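Local structure of aldehyde dehydrogenase 12 (Zea mays, 6D97) at residues Phe29-Gln35 with Phe129-Leu133; Ile301-Asp305 with Ser468-Phe473. The protein catalyses the NAD-dependent oxidation of L-glutamate gamma-semialdehyde to glutamate, the last step of proline catabolism in plants. All blocks are in the same frame, centred on the assembly; numbering follows the deposited sequence.

Contact 1: Phe29-Gln35 with Phe129-Leu133; sequences FATVSPQ and FFAKL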
loop_
_atom_site.group_PDB
_atom_site.type_symbol
_atom_site.label_atom_id
_atom_site.label_comp_id
_atom_site.label_asym_id
_atom_site.label_seq_id
_atom_site.Cartn_x
_atom_site.Cartn_y
_atom_site.Cartn_z
ATOM N N PHE A 29 24.560 -6.941 -31.363
ATOM C CA PHE A 29 24.583 -8.102 -30.486
ATOM C C PHE A 29 24.195 -9.384 -31.209
ATOM O O PHE A 29 24.424 -10.475 -30.676
ATOM C CB PHE A 29 23.642 -7.880 -29.306
ATOM C CG PHE A 29 22.211 -7.670 -29.707
ATOM C CD1 PHE A 29 21.376 -8.753 -29.929
ATOM C CD2 PHE A 29 21.695 -6.392 -29.859
ATOM C CE1 PHE A 29 20.063 -8.572 -30.300
ATOM C CE2 PHE A 29 20.376 -6.202 -30.228
ATOM C CZ PHE A 29 19.559 -7.296 -30.448
ATOM N N ALA A 30 23.607 -9.275 -32.396
ATOM C CA ALA A 30 22.998 -10.430 -33.034
ATOM C C ALA A 30 24.050 -11.353 -33.632
ATOM O O ALA A 30 25.071 -10.907 -34.163
ATOM C CB ALA A 30 22.022 -9.976 -34.119
ATOM N N THR A 31 23.796 -12.655 -33.525
ATOM C CA THR A 31 24.564 -13.674 -34.229
ATOM C C THR A 31 23.736 -14.363 -35.304
ATOM O O THR A 31 24.180 -15.365 -35.870
ATOM C CB THR A 31 25.115 -14.710 -33.244
ATOM O OG1 THR A 31 24.037 -15.305 -32.510
ATOM C CG2 THR A 31 26.086 -14.059 -32.273
ATOM N N VAL A 32 22.548 -13.842 -35.602
ATOM C CA VAL A 32 21.633 -14.460 -36.550
ATOM C C VAL A 32 20.921 -13.371 -37.338
ATOM O O VAL A 32 20.659 -12.280 -36.827
ATOM C CB VAL A 32 20.615 -15.382 -35.838
ATOM C CG1 VAL A 32 19.681 -14.573 -34.944
ATOM C CG2 VAL A 32 19.819 -16.199 -36.840
ATOM N N SER A 33 20.613 -13.673 -38.594
ATOM C CA SER A 33 19.826 -12.797 -39.448
ATOM C C SER A 33 18.464 -13.434 -39.646
ATOM O O SER A 33 18.367 -14.463 -40.331
ATOM C CB SER A 33 20.519 -12.579 -40.789
ATOM O OG SER A 33 19.655 -11.949 -41.717
ATOM N N PRO A 34 17.394 -12.866 -39.077
ATOM C CA PRO A 34 16.091 -13.558 -39.086
ATOM C C PRO A 34 15.588 -13.900 -40.470
ATOM O O PRO A 34 14.973 -14.953 -40.649
ATOM C CB PRO A 34 15.164 -12.554 -38.386
ATOM C CG PRO A 34 16.082 -11.757 -37.522
ATOM C CD PRO A 34 17.355 -11.620 -38.298
ATOM N N GLN A 35 15.834 -13.044 -41.456
ATOM C CA GLN A 35 15.314 -13.287 -42.793
ATOM C C GLN A 35 16.224 -14.187 -43.619
ATOM O O GLN A 35 15.761 -14.772 -44.606
ATOM C CB GLN A 35 15.064 -11.958 -43.512
ATOM C CG GLN A 35 16.157 -10.906 -43.345
ATOM C CD GLN A 35 16.178 -10.281 -41.959
ATOM O OE1 GLN A 35 17.157 -10.418 -41.227
ATOM N NE2 GLN A 35 15.097 -9.604 -41.591
ATOM N N PHE A 129 13.983 -6.716 -35.903
ATOM C CA PHE A 129 14.810 -7.911 -35.776
ATOM C C PHE A 129 14.125 -8.966 -34.915
ATOM O O PHE A 129 13.989 -10.125 -35.319
ATOM C CB PHE A 129 16.172 -7.534 -35.189
ATOM C CG PHE A 129 17.001 -8.709 -34.764
ATOM C CD1 PHE A 129 17.820 -9.360 -35.669
ATOM C CD2 PHE A 129 16.976 -9.152 -33.448
ATOM C CE1 PHE A 129 18.590 -10.440 -35.281
ATOM C CE2 PHE A 129 17.741 -10.231 -33.052
ATOM C CZ PHE A 129 18.552 -10.877 -33.970
ATOM N N PHE A 130 13.671 -8.571 -33.724
ATOM C CA PHE A 130 13.061 -9.536 -32.815
ATOM C C PHE A 130 11.699 -9.997 -33.320
ATOM O O PHE A 130 11.344 -11.170 -33.171
ATOM C CB PHE A 130 12.952 -8.941 -31.412
ATOM C CG PHE A 130 14.189 -9.137 -30.583
ATOM C CD1 PHE A 130 14.519 -10.394 -30.100
ATOM C CD2 PHE A 130 15.026 -8.070 -30.297
ATOM C CE1 PHE A 130 15.653 -10.583 -29.338
ATOM C CE2 PHE A 130 16.159 -8.251 -29.530
ATOM C CZ PHE A 130 16.475 -9.510 -29.054
ATOM N N ALA A 131 10.921 -9.093 -33.921
ATOM C CA ALA A 131 9.634 -9.490 -34.481
ATOM C C ALA A 131 9.812 -10.526 -35.583
ATOM O O ALA A 131 9.080 -11.520 -35.637
ATOM C CB ALA A 131 8.892 -8.266 -35.010
ATOM N N LYS A 132 10.789 -10.313 -36.468
ATOM C CA LYS A 132 11.029 -11.265 -37.547
ATOM C C LYS A 132 11.563 -12.585 -37.013
ATOM O O LYS A 132 11.153 -13.653 -37.477
ATOM C CB LYS A 132 12.003 -10.677 -38.564
ATOM C CG LYS A 132 11.357 -10.255 -39.867
ATOM C CD LYS A 132 11.424 -8.753 -40.034
ATOM C CE LYS A 132 10.970 -8.336 -41.423
ATOM N NZ LYS A 132 11.632 -7.083 -41.876
ATOM N N LEU A 133 12.485 -12.534 -36.050
ATOM C CA LEU A 133 13.026 -13.763 -35.480
ATOM C C LEU A 133 11.937 -14.576 -34.792
ATOM O O LEU A 133 11.909 -15.807 -34.906
ATOM C CB LEU A 133 14.154 -13.439 -34.503
ATOM C CG LEU A 133 15.020 -14.621 -34.076
ATOM C CD1 LEU A 133 15.554 -15.358 -35.279
ATOM C CD2 LEU A 133 16.168 -14.134 -33.217
#

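Contact 2: Ile301-Asp305 with Ser468-Phe473; sequences ILGPD and SNDPLF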
loop_
_atom_site.group_PDB
_atom_site.type_symbol
_atom_site.label_atom_id
_atom_site.label_comp_id
_atom_site.label_asym_id
_atom_site.label_seq_id
_atom_site.Cartn_x
_atom_site.Cartn_y
_atom_site.Cartn_z
ATOM N N ILE A 301 -18.469 -14.936 -22.517
ATOM C CA ILE A 301 -19.914 -14.893 -22.355
ATOM C C ILE A 301 -20.411 -13.598 -22.977
ATOM O O ILE A 301 -19.900 -12.516 -22.665
ATOM C CB ILE A 301 -20.324 -14.979 -20.875
ATOM C CG1 ILE A 301 -19.900 -16.313 -20.258
ATOM C CG2 ILE A 301 -21.818 -14.791 -20.736
ATOM C CD1 ILE A 301 -20.119 -16.365 -18.756
ATOM N N LEU A 302 -21.392 -13.710 -23.866
ATOM C CA LEU A 302 -22.085 -12.546 -24.397
ATOM C C LEU A 302 -23.339 -12.303 -23.568
ATOM O O LEU A 302 -24.153 -13.215 -23.380
ATOM C CB LEU A 302 -22.457 -12.746 -25.867
ATOM C CG LEU A 302 -21.386 -13.152 -26.883
ATOM C CD1 LEU A 302 -22.004 -13.217 -28.273
ATOM C CD2 LEU A 302 -20.200 -12.203 -26.871
ATOM N N GLY A 303 -23.488 -11.080 -23.069
ATOM C CA GLY A 303 -24.651 -10.723 -22.299
ATOM C C GLY A 303 -25.861 -10.486 -23.173
ATOM O O GLY A 303 -25.833 -10.638 -24.401
ATOM N N PRO A 304 -26.967 -10.098 -22.532
ATOM C CA PRO A 304 -28.215 -9.897 -23.283
ATOM C C PRO A 304 -28.253 -8.618 -24.102
ATOM O O PRO A 304 -29.051 -8.537 -25.045
ATOM C CB PRO A 304 -29.281 -9.873 -22.182
ATOM C CG PRO A 304 -28.557 -9.332 -20.995
ATOM C CD PRO A 304 -27.137 -9.837 -21.092
ATOM N N ASP A 305 -27.427 -7.623 -23.786
ATOM C CA ASP A 305 -27.517 -6.310 -24.429
ATOM C C ASP A 305 -26.677 -6.308 -25.701
ATOM O O ASP A 305 -25.473 -6.045 -25.682
ATOM C CB ASP A 305 -27.087 -5.214 -23.462
ATOM C CG ASP A 305 -25.787 -5.539 -22.755
ATOM O OD1 ASP A 305 -25.542 -6.733 -22.478
ATOM O OD2 ASP A 305 -25.005 -4.603 -22.489
ATOM N N SER A 468 -20.686 -7.409 -22.125
ATOM C CA SER A 468 -21.912 -6.760 -21.684
ATOM C C SER A 468 -21.525 -5.484 -20.956
ATOM O O SER A 468 -20.455 -5.410 -20.346
ATOM C CB SER A 468 -22.737 -7.667 -20.761
ATOM O OG SER A 468 -23.741 -6.933 -20.081
ATOM N N ASN A 469 -22.396 -4.480 -21.036
ATOM C CA ASN A 469 -22.242 -3.256 -20.259
ATOM C C ASN A 469 -23.272 -3.134 -19.146
ATOM O O ASN A 469 -23.263 -2.136 -18.419
ATOM C CB ASN A 469 -22.315 -2.027 -21.171
ATOM C CG ASN A 469 -20.958 -1.630 -21.701
ATOM O OD1 ASN A 469 -19.971 -2.326 -21.480
ATOM N ND2 ASN A 469 -20.898 -0.508 -22.404
ATOM N N ASP A 470 -24.148 -4.120 -19.000
ATOM C CA ASP A 470 -25.129 -4.205 -17.924
ATOM C C ASP A 470 -24.426 -4.466 -16.597
ATOM O O ASP A 470 -23.883 -5.562 -16.407
ATOM C CB ASP A 470 -26.125 -5.325 -18.241
ATOM C CG ASP A 470 -27.263 -5.428 -17.233
ATOM O OD1 ASP A 470 -27.187 -4.840 -16.133
ATOM O OD2 ASP A 470 -28.253 -6.117 -17.556
ATOM N N PRO A 471 -24.424 -3.520 -15.654
ATOM C CA PRO A 471 -23.679 -3.740 -14.401
ATOM C C PRO A 471 -24.240 -4.856 -13.532
ATOM O O PRO A 471 -23.477 -5.502 -12.803
ATOM C CB PRO A 471 -23.767 -2.377 -13.700
ATOM C CG PRO A 471 -24.967 -1.720 -14.288
ATOM C CD PRO A 471 -25.023 -2.177 -15.714
ATOM N N LEU A 472 -25.552 -5.099 -13.578
ATOM C CA LEU A 472 -26.123 -6.191 -12.794
ATOM C C LEU A 472 -25.722 -7.546 -13.367
ATOM O O LEU A 472 -25.483 -8.497 -12.615
ATOM C CB LEU A 472 -27.645 -6.060 -12.732
ATOM C CG LEU A 472 -28.214 -4.708 -12.291
ATOM C CD1 LEU A 472 -29.731 -4.777 -12.243
ATOM C CD2 LEU A 472 -27.657 -4.256 -10.945
ATOM N N PHE A 473 -25.647 -7.653 -14.696
ATOM C CA PHE A 473 -25.189 -8.888 -15.325
ATOM C C PHE A 473 -23.705 -9.107 -15.065
ATOM O O PHE A 473 -23.280 -10.214 -14.712
ATOM C CB PHE A 473 -25.476 -8.841 -16.827
ATOM C CG PHE A 473 -25.083 -10.089 -17.567
ATOM C CD1 PHE A 473 -25.946 -11.170 -17.634
ATOM C CD2 PHE A 473 -23.856 -10.175 -18.210
ATOM C CE1 PHE A 473 -25.592 -12.318 -18.324
ATOM C CE2 PHE A 473 -23.496 -11.319 -18.904
ATOM C CZ PHE A 473 -24.365 -12.391 -18.961
#

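Contact 1: Phe29-Gln35 with Phe129-Leu133
The irregular segment 29-35 passes over one side of helix 124-137, coming closest where the CA atoms of P34 and L133 lie 4.7 Å apart. No hydrogen bond joins 29-35 to 129-133; the segments meet through apolar packing, with an aromatic cluster of F29, F129 and F130 at one end. F29 turns its edge to the face of F129 in an offset T-shaped pair, the planes at 89° and the centroids 5.8 Å apart. F129 CG stands anti to the backbone N (chi1 169°), which sends the ring from the helix toward the loop. Against F130 the F29 ring lies nearly parallel, at 20°, but slid so that the two barely overlap; CZ and CE1 of F29 meet CE2 and CZ of F130, F29 CZ to F130 CE2 at 3.6 Å. A30 CB packs on CZ of F129. F29 also touches L237 of helix 229-240 and M120 of helix 105-121. P34 crosses F129 at about a right angle, its CD and CG against CE1 and CD1 (P34 CD to F129 CE1, 3.5 Å), and sets CB against K132 CB. V32 CG1 meets L133 CD2 tip to tip, while V32 O sits in plane at the F129 ring edge, 3.2 Å from CE1.

Contact 2: Ile301-Asp305 with Ser468-Phe473
S468, just past the end of strand 463-467, meets D305 through its hydroxyl: OG donates to D305 OD1 over 3.0 Å, reaching the syn side but 26° out of the carboxylate plane. S468 OG in turn accepts from D470 N, closing an ST turn. The next residue, N469, gives its backbone N to the syn lone pair of D305 OD2 in a nearly straight bond of 3.0 Å. Both carboxylate oxygens thus face the same turn, and an alanine in place of D305 would probably leave the S468 hydroxyl and the N469 amide without this acceptor and let the turn shift against 301-305. D470 is the N-cap of helix 471-479, its OD1 accepting a weak bond from L472 N. N469 and P471 also pack on a second subunit. F473, in the first turn of the helix, sends its ring back to 301-305, extended by a chi1 near 180° (-178°). P304 CD lies over one face in a CH-pi contact, 4.0 Å from the ring centroid and 13° off the normal. I301 CG2 meets the ring edge in plane, 3.9 Å from CZ, and G303 CA comes within 3.6 Å of CE2. The contact joins the ends of two parallel, adjacent strands of the seven-stranded mixed sheet, 298-302 and 463-467, where helix 471-479 starts; Y443 of strand 437-443 and L448 of helix 448-457 also touch F473.

How the contacts relate
Contacts 1 and 2 are separate parts of one chain: their centres are 45 Å apart and their nearest atoms about 30 Å. In sequence they follow in series, contact 1 closing before contact 2 opens. Neither includes a residue of the NAD pocket, which takes in T196, K222, N259 and S275. Contact 1 touches helix 229-240, which follows strand 218-223 of the five-stranded parallel sheet; that strand carries K222. Contact 2 belongs instead to the seven-stranded mixed sheet. They differ in surroundings too: no other subunit touches contact 1, whereas at contact 2 N469 ND2 bonds to V534 O of the fourth subunit.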